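Local coordinates for adhesion G-protein coupled receptor G6 (Danio rerio, PDB 6V55) that is an adhesion G-protein coupled receptor, also called Gpr126, whose calcium-binding extracellular region probably takes part in cell adhesion and in signalling linked to myelination, at residues A[344-349]-A[445-450]; A[338-343]-A[465-470]. One frame throughout, in Å; residues are numbered along the deposited sequence.

Contact 1 of 2, residues A[344-349]-A[445-450]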
ATOM      1  N   PHE A 344      22.313 -13.065   4.123  1.00 32.91           N
ATOM      2  CA  PHE A 344      22.936 -14.246   3.550  1.00 23.30           C
ATOM      3  C   PHE A 344      23.196 -14.083   2.056  1.00 23.27           C
ATOM      4  O   PHE A 344      22.382 -13.505   1.336  1.00 24.76           O
ATOM      5  CB  PHE A 344      22.045 -15.437   3.787  1.00 20.55           C
ATOM      6  CG  PHE A 344      21.938 -15.832   5.223  1.00 26.59           C
ATOM      7  CD1 PHE A 344      20.937 -15.301   6.043  1.00 29.24           C
ATOM      8  CD2 PHE A 344      22.836 -16.745   5.759  1.00 28.89           C
ATOM      9  CE1 PHE A 344      20.827 -15.696   7.374  1.00 30.68           C
ATOM     10  CE2 PHE A 344      22.746 -17.143   7.087  1.00 30.56           C
ATOM     11  CZ  PHE A 344      21.731 -16.623   7.895  1.00 32.58           C
ATOM     12  N   TYR A 345      24.334 -14.602   1.593  1.00 24.00           N
ATOM     13  CA  TYR A 345      24.750 -14.550   0.198  1.00 22.80           C
ATOM     14  C   TYR A 345      25.175 -15.942  -0.251  1.00 25.46           C
ATOM     15  O   TYR A 345      25.791 -16.678   0.524  1.00 33.97           O
ATOM     16  CB  TYR A 345      25.927 -13.604   0.010  1.00 24.59           C
ATOM     17  CG  TYR A 345      25.672 -12.151   0.348  1.00 30.89           C
ATOM     18  CD1 TYR A 345      25.265 -11.251  -0.639  1.00 31.96           C
ATOM     19  CD2 TYR A 345      25.875 -11.668   1.642  1.00 31.68           C
ATOM     20  CE1 TYR A 345      25.055  -9.918  -0.348  1.00 36.32           C
ATOM     21  CE2 TYR A 345      25.657 -10.331   1.950  1.00 35.69           C
ATOM     22  CZ  TYR A 345      25.245  -9.459   0.948  1.00 41.78           C
ATOM     23  OH  TYR A 345      25.033  -8.115   1.229  1.00 48.37           O
ATOM     24  N   ARG A 346      24.874 -16.307  -1.498  1.00 20.32           N
ATOM     25  CA  ARG A 346      25.337 -17.565  -2.081  1.00 22.69           C
ATOM     26  C   ARG A 346      26.372 -17.264  -3.156  1.00 22.30           C
ATOM     27  O   ARG A 346      26.121 -16.416  -4.018  1.00 24.24           O
ATOM     28  CB  ARG A 346      24.159 -18.331  -2.675  1.00 24.81           C
ATOM     29  CG  ARG A 346      24.495 -19.647  -3.355  1.00 29.85           C
ATOM     30  CD  ARG A 346      23.267 -20.213  -4.115  1.00 30.28           C
ATOM     31  NE  ARG A 346      22.876 -19.264  -5.152  1.00 34.61           N
ATOM     32  CZ  ARG A 346      21.699 -18.637  -5.221  1.00 34.11           C
ATOM     33  NH1 ARG A 346      20.741 -18.876  -4.325  1.00 29.93           N
ATOM     34  NH2 ARG A 346      21.481 -17.764  -6.207  1.00 33.95           N
ATOM     35  N   SER A 347      27.534 -17.941  -3.119  1.00 20.32           N
ATOM     36  CA  SER A 347      28.578 -17.671  -4.106  1.00 20.73           C
ATOM     37  C   SER A 347      29.011 -18.931  -4.839  1.00 21.04           C
ATOM     38  O   SER A 347      28.924 -20.049  -4.316  1.00 20.99           O
ATOM     39  CB  SER A 347      29.843 -17.028  -3.504  1.00 22.74           C
ATOM     40  OG  SER A 347      30.272 -17.722  -2.351  1.00 27.60           O
ATOM     41  N   THR A 348      29.490 -18.732  -6.068  1.00 21.37           N
ATOM     42  CA  THR A 348      30.035 -19.800  -6.899  1.00 22.01           C
ATOM     43  C   THR A 348      31.489 -19.464  -7.189  1.00 25.75           C
ATOM     44  O   THR A 348      31.780 -18.466  -7.863  1.00 26.34           O
ATOM     45  CB  THR A 348      29.241 -19.972  -8.190  1.00 22.64           C
ATOM     46  OG1 THR A 348      27.950 -20.494  -7.861  1.00 26.00           O
ATOM     47  CG2 THR A 348      29.941 -20.945  -9.148  1.00 22.22           C
ATOM     48  N   LEU A 349      32.389 -20.293  -6.674  1.00 25.52           N
ATOM     49  CA  LEU A 349      33.820 -20.090  -6.786  1.00 23.96           C
ATOM     50  C   LEU A 349      34.383 -21.092  -7.777  1.00 24.15           C
ATOM     51  O   LEU A 349      34.102 -22.285  -7.672  1.00 25.44           O
ATOM     52  CB  LEU A 349      34.494 -20.257  -5.426  1.00 23.67           C
ATOM     53  CG  LEU A 349      34.038 -19.288  -4.340  1.00 22.41           C
ATOM     54  CD1 LEU A 349      34.099 -19.935  -2.963  1.00 22.23           C
ATOM     55  CD2 LEU A 349      34.893 -18.071  -4.383  1.00 22.63           C
ATOM     56  N   LEU A 445      22.963 -12.232  -3.787  1.00 32.22           N
ATOM     57  CA  LEU A 445      22.198 -12.048  -2.569  1.00 31.11           C
ATOM     58  C   LEU A 445      21.059 -13.050  -2.548  1.00 27.55           C
ATOM     59  O   LEU A 445      20.398 -13.284  -3.571  1.00 23.85           O
ATOM     60  CB  LEU A 445      21.674 -10.621  -2.496  1.00 34.02           C
ATOM     61  CG  LEU A 445      20.727 -10.212  -1.380  1.00 33.67           C
ATOM     62  CD1 LEU A 445      21.450 -10.244  -0.059  1.00 31.55           C
ATOM     63  CD2 LEU A 445      20.240  -8.814  -1.687  1.00 34.26           C
ATOM     64  N   MET A 446      20.885 -13.690  -1.391  1.00 27.34           N
ATOM     65  CA  MET A 446      19.940 -14.791  -1.254  1.00 27.23           C
ATOM     66  C   MET A 446      18.510 -14.283  -1.362  1.00 32.76           C
ATOM     67  O   MET A 446      18.134 -13.305  -0.702  1.00 40.24           O
ATOM     68  CB  MET A 446      20.149 -15.496   0.077  1.00 25.21           C
ATOM     69  CG  MET A 446      19.056 -16.429   0.454  1.00 26.69           C
ATOM     70  SD  MET A 446      19.657 -18.067   0.308  0.88 32.56           S
ATOM     71  CE  MET A 446      20.646 -18.166   1.767  1.00 35.77           C
ATOM     72  N   GLU A 447      17.739 -14.944  -2.224  1.00 25.90           N
ATOM     73  CA  GLU A 447      16.436 -14.468  -2.644  1.00 22.59           C
ATOM     74  C   GLU A 447      15.444 -14.610  -1.505  1.00 26.16           C
ATOM     75  O   GLU A 447      15.483 -15.585  -0.748  1.00 28.20           O
ATOM     76  CB  GLU A 447      15.966 -15.262  -3.863  1.00 28.84           C
ATOM     77  CG  GLU A 447      16.888 -15.143  -5.107  1.00 37.32           C
ATOM     78  CD  GLU A 447      18.086 -16.129  -5.134  1.00 38.62           C
ATOM     79  OE1 GLU A 447      19.185 -15.698  -5.543  1.00 37.96           O
ATOM     80  OE2 GLU A 447      17.940 -17.304  -4.727  1.00 39.51           O
ATOM     81  N   ASN A 448      14.603 -13.587  -1.354  1.00 25.83           N
ATOM     82  CA  ASN A 448      13.506 -13.589  -0.400  1.00 22.77           C
ATOM     83  C   ASN A 448      12.506 -14.691  -0.723  1.00 22.47           C
ATOM     84  O   ASN A 448      12.303 -15.035  -1.889  1.00 29.25           O
ATOM     85  CB  ASN A 448      12.776 -12.246  -0.453  1.00 22.88           C
ATOM     86  CG  ASN A 448      13.553 -11.143   0.171  1.00 19.04           C
ATOM     87  OD1 ASN A 448      14.484 -11.390   0.922  1.00 19.17           O
ATOM     88  ND2 ASN A 448      13.166  -9.906  -0.115  1.00 19.12           N
ATOM     89  N   CYS A 449      11.870 -15.242   0.317  1.00 18.55           N
ATOM     90  CA  CYS A 449      10.676 -16.048   0.089  1.00 19.30           C
ATOM     91  C   CYS A 449       9.569 -15.140  -0.429  1.00 25.27           C
ATOM     92  O   CYS A 449       9.301 -14.085   0.150  1.00 29.62           O
ATOM     93  CB  CYS A 449      10.223 -16.749   1.364  1.00 18.33           C
ATOM     94  SG  CYS A 449      11.382 -17.931   2.075  0.48 18.47           S
ATOM     95  N   GLN A 450       8.957 -15.527  -1.544  1.00 28.89           N
ATOM     96  CA  GLN A 450       7.925 -14.711  -2.158  1.00 29.54           C
ATOM     97  C   GLN A 450       6.656 -14.739  -1.322  1.00 26.09           C
ATOM     98  O   GLN A 450       6.452 -15.635  -0.493  1.00 23.45           O
ATOM     99  CB  GLN A 450       7.626 -15.197  -3.580  1.00 33.92           C
ATOM    100  CG  GLN A 450       8.770 -14.969  -4.559  1.00 41.64           C
ATOM    101  CD  GLN A 450       9.150 -13.492  -4.698  1.00 46.78           C
ATOM    102  OE1 GLN A 450      10.079 -13.022  -4.042  1.00 50.62           O
ATOM    103  NE2 GLN A 450       8.445 -12.767  -5.563  1.00 47.82           N
TER
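In the antiparallel sheet of the SEA domain, strand 342-353 runs beside the end of strand 436-445, and the contact follows the chain as it leaves that sheet. Tyr345 and Leu445 form an antiparallel, non-hydrogen-bonded pair with CA atoms 4.5 Å apart. Their side chains lie on the same face of the sheet, where CD1 of Leu445 makes an off-centre CH-pi contact with the Tyr345 ring, 4.1 Å from its centroid. One residue on, the backbone N of Met446 donates to Phe344 O (3.1 Å), the backbone bond next to this pair. The Met446 side chain bends at both chi2 and chi3, which brings its CE methyl to 3.7 Å from CB of Phe344, while Ile487 of strand 480-488 packs against both residues.

Arg346, still within its strand, and Glu447, past the end of strand 436-445, form an end-on, two-pronged salt bridge. The arginine reaches across with CG anti to the backbone N (chi1 178°) and a bend at chi3, and its NH1 also donates to Tyr492 O. Because that carbonyl belongs to the loop between strands 480-488 and 493-496, the guanidinium ties the SEA sheet to the chain that follows it. A leucine in place of Arg346 would probably cost the Glu447 carboxylate its charged partner and Tyr492 O this donor. Both carboxylate oxygens use their syn lone pairs: NH1 meets OE2 of Glu447 at 3.2 Å in the guanidinium plane and nearly straight (175°), whereas OE1, 3.2 Å from NH2, lies 20° out of that plane.

Contact 2 of 2, residues A[338-343]-A[465-470]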
ATOM      1  N   GLY A 338      10.506  -8.035   7.247  1.00 30.86           N
ATOM      2  CA  GLY A 338      11.203  -8.556   8.398  1.00 28.98           C
ATOM      3  C   GLY A 338      12.522  -7.844   8.610  1.00 30.81           C
ATOM      4  O   GLY A 338      13.028  -7.122   7.742  1.00 33.37           O
ATOM      5  N   CYS A 339      13.072  -8.027   9.806  1.00 35.12           N
ATOM      6  CA  CYS A 339      14.356  -7.447  10.195  1.00 40.32           C
ATOM      7  C   CYS A 339      15.223  -8.586  10.721  1.00 38.27           C
ATOM      8  O   CYS A 339      15.260  -8.817  11.935  1.00 42.27           O
ATOM      9  CB  CYS A 339      14.196  -6.361  11.258  1.00 45.63           C
ATOM     10  SG  CYS A 339      13.204  -4.919  10.732  1.00 57.89           S
ATOM     11  N   PRO A 340      15.890  -9.335   9.842  1.00 31.48           N
ATOM     12  CA  PRO A 340      16.722 -10.449  10.310  1.00 31.68           C
ATOM     13  C   PRO A 340      18.063  -9.975  10.847  1.00 35.14           C
ATOM     14  O   PRO A 340      18.576  -8.914  10.486  1.00 33.10           O
ATOM     15  CB  PRO A 340      16.917 -11.295   9.049  1.00 32.99           C
ATOM     16  CG  PRO A 340      16.905 -10.287   7.960  1.00 29.06           C
ATOM     17  CD  PRO A 340      15.915  -9.226   8.372  1.00 26.94           C
ATOM     18  N   GLU A 341      18.626 -10.796  11.739  1.00 41.32           N
ATOM     19  CA  GLU A 341      19.939 -10.500  12.313  1.00 44.63           C
ATOM     20  C   GLU A 341      21.052 -10.620  11.286  1.00 41.43           C
ATOM     21  O   GLU A 341      22.024  -9.876  11.352  1.00 42.36           O
ATOM     22  CB  GLU A 341      20.271 -11.445  13.466  1.00 52.94           C
ATOM     23  CG  GLU A 341      19.164 -11.709  14.441  1.00 63.17           C
ATOM     24  CD  GLU A 341      19.697 -11.858  15.852  1.00 70.99           C
ATOM     25  OE1 GLU A 341      19.333 -11.018  16.706  1.00 74.15           O
ATOM     26  OE2 GLU A 341      20.484 -12.802  16.104  1.00 71.49           O
ATOM     27  N   ASP A 342      20.950 -11.561  10.355  1.00 37.45           N
ATOM     28  CA  ASP A 342      22.019 -11.824   9.411  1.00 30.51           C
ATOM     29  C   ASP A 342      21.509 -11.726   7.979  1.00 32.17           C
ATOM     30  O   ASP A 342      20.368 -12.111   7.689  1.00 36.29           O
ATOM     31  CB  ASP A 342      22.620 -13.207   9.649  1.00 33.53           C
ATOM     32  CG  ASP A 342      23.298 -13.334  11.013  1.00 37.60           C
ATOM     33  OD1 ASP A 342      23.443 -14.476  11.496  1.00 37.91           O
ATOM     34  OD2 ASP A 342      23.683 -12.302  11.612  1.00 40.51           O
ATOM     35  N   ILE A 343      22.365 -11.215   7.086  1.00 30.82           N
ATOM     36  CA  ILE A 343      22.108 -11.171   5.644  1.00 32.43           C
ATOM     37  C   ILE A 343      22.947 -12.253   4.970  1.00 38.91           C
ATOM     38  O   ILE A 343      24.161 -12.344   5.207  1.00 46.13           O
ATOM     39  CB  ILE A 343      22.429  -9.782   5.067  1.00 30.40           C
ATOM     40  CG1 ILE A 343      21.521  -8.728   5.704  1.00 31.95           C
ATOM     41  CG2 ILE A 343      22.394  -9.770   3.525  1.00 27.66           C
ATOM     42  CD1 ILE A 343      20.168  -8.579   5.016  1.00 37.23           C
ATOM     43  N   PRO A 465      15.385 -14.121   4.524  1.00 28.30           N
ATOM     44  CA  PRO A 465      15.667 -15.410   5.189  1.00 24.92           C
ATOM     45  C   PRO A 465      15.831 -15.295   6.703  1.00 26.56           C
ATOM     46  O   PRO A 465      16.423 -14.337   7.209  1.00 30.74           O
ATOM     47  CB  PRO A 465      16.980 -15.857   4.541  1.00 23.17           C
ATOM     48  CG  PRO A 465      16.949 -15.246   3.203  1.00 22.21           C
ATOM     49  CD  PRO A 465      16.254 -13.927   3.341  1.00 27.59           C
ATOM     50  N   THR A 466      15.305 -16.325   7.397  1.00 28.64           N
ATOM     51  CA  THR A 466      15.172 -16.539   8.859  1.00 30.71           C
ATOM     52  C   THR A 466      14.172 -15.584   9.523  1.00 32.09           C
ATOM     53  O   THR A 466      14.060 -15.570  10.751  1.00 38.32           O
ATOM     54  CB  THR A 466      16.506 -16.510   9.636  1.00 29.81           C
ATOM     55  OG1 THR A 466      16.904 -15.154   9.846  1.00 28.17           O
ATOM     56  CG2 THR A 466      17.636 -17.295   8.914  1.00 19.90           C
ATOM     57  N   VAL A 467      13.397 -14.823   8.749  1.00 29.42           N
ATOM     58  CA  VAL A 467      12.300 -14.016   9.279  1.00 30.49           C
ATOM     59  C   VAL A 467      11.086 -14.917   9.460  1.00 32.90           C
ATOM     60  O   VAL A 467      10.756 -15.702   8.564  1.00 32.42           O
ATOM     61  CB  VAL A 467      11.983 -12.845   8.327  1.00 29.08           C
ATOM     62  CG1 VAL A 467      10.600 -12.237   8.557  1.00 29.89           C
ATOM     63  CG2 VAL A 467      13.062 -11.794   8.403  1.00 28.16           C
ATOM     64  N   THR A 468      10.438 -14.831  10.627  1.00 34.68           N
ATOM     65  CA  THR A 468       9.139 -15.450  10.859  1.00 30.81           C
ATOM     66  C   THR A 468       8.056 -14.377  10.797  1.00 28.16           C
ATOM     67  O   THR A 468       8.183 -13.330  11.443  1.00 28.86           O
ATOM     68  CB  THR A 468       9.129 -16.174  12.209  1.00 26.82           C
ATOM     69  OG1 THR A 468      10.016 -17.290  12.134  1.00 26.04           O
ATOM     70  CG2 THR A 468       7.730 -16.684  12.569  1.00 28.01           C
ATOM     71  N   GLN A 469       7.011 -14.626  10.002  1.00 22.23           N
ATOM     72  CA  GLN A 469       5.884 -13.713   9.868  1.00 20.52           C
ATOM     73  C   GLN A 469       4.652 -14.252  10.575  1.00 22.70           C
ATOM     74  O   GLN A 469       4.440 -15.459  10.631  1.00 26.16           O
ATOM     75  CB  GLN A 469       5.538 -13.492   8.405  1.00 18.49           C
ATOM     76  CG  GLN A 469       6.647 -12.868   7.666  1.00 19.87           C
ATOM     77  CD  GLN A 469       6.470 -11.384   7.515  1.00 25.84           C
ATOM     78  OE1 GLN A 469       5.626 -10.759   8.184  1.00 33.19           O
ATOM     79  NE2 GLN A 469       7.272 -10.791   6.632  1.00 23.38           N
ATOM     80  N   TYR A 470       3.803 -13.344  11.051  1.00 26.48           N
ATOM     81  CA  TYR A 470       2.591 -13.701  11.778  1.00 24.76           C
ATOM     82  C   TYR A 470       1.397 -13.141  11.030  1.00 25.44           C
ATOM     83  O   TYR A 470       1.432 -11.987  10.587  1.00 28.81           O
ATOM     84  CB  TYR A 470       2.622 -13.169  13.210  1.00 18.38           C
ATOM     85  CG  TYR A 470       3.743 -13.759  14.022  1.00 21.45           C
ATOM     86  CD1 TYR A 470       5.000 -13.159  14.041  1.00 20.89           C
ATOM     87  CD2 TYR A 470       3.550 -14.925  14.755  1.00 23.37           C
ATOM     88  CE1 TYR A 470       6.042 -13.703  14.753  1.00 22.53           C
ATOM     89  CE2 TYR A 470       4.585 -15.475  15.493  1.00 25.88           C
ATOM     90  CZ  TYR A 470       5.827 -14.850  15.485  1.00 27.59           C
ATOM     91  OH  TYR A 470       6.876 -15.373  16.203  1.00 33.36           O
TER
HETATM   92  O   HOH W   1      16.439 -13.428  11.795  1.00 39.49           O
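Val467 presses both of its methyl groups against the backbone of Gly338, with CG1 and CG2 each 3.7 Å from Gly338 CA. A side chain at this position would run into CG1, and the positive phi of Gly338 (105°) would in addition jam a CB against the preceding carbonyl, so two separate constraints favour glycine. The CG2 branch of Val467 also meets the ring of Pro340, two residues after Gly338, lying 3.8 Å from its CD. At the other end of that ring, Pro340 CB rests 3.6 Å from Pro465 O and 3.9 Å from Thr466 OG1.

The contact joins the lead-in to the first SEA-domain strand, 342-353, with the approach to strand 468-472, an outer strand of a separate three-stranded antiparallel sheet. No direct hydrogen bond joins the two segments. A water bridges them instead, donating to Thr466 OG1 at 2.6 Å and weakly accepting from the backbone N of Glu341. With chi1 at 80°, OG1 sits between the backbone N and carbonyl carbon of Thr466, and from there it donates to Pro465 O (2.8 Å) in the carbonyl plane, on a lone pair. The hydroxyl thus links that carbonyl to the water.

Backbone hydrogen bonds of Thr466 and Val467 with Cys485 fix the valine side against strand 480-488. On the glycine side, the Cys339-Cys333 disulfide constrains the lead-in, and NE2 of Gln469 donates to Gly336 O and to Ser463 OG, binding the chain just before Gly338 to the same three-stranded sheet.

How the contacts relate
Contacts 1 and 2 share strand 342-353: contact 2 holds its lead-in and contact 1 the residues just after, and their centres are about 14 Å apart. They touch directly through packing, with Met446 CG 3.7 Å from Pro465 CG and Phe344 CE1 3.9 Å from Thr466 CG2. Leu445 CD1 likewise reaches Ile343 CG2 at 3.7 Å. Strand 480-488 serves both, since Ile487 packs on Phe344 and Met446 from one contact and on Pro465 and Thr466 from the other, while Cys485 pairs by disulfide with Cys449 and by backbone bonds with Thr466 and Val467. Together they join the SEA sheet to the three-stranded sheet that follows it.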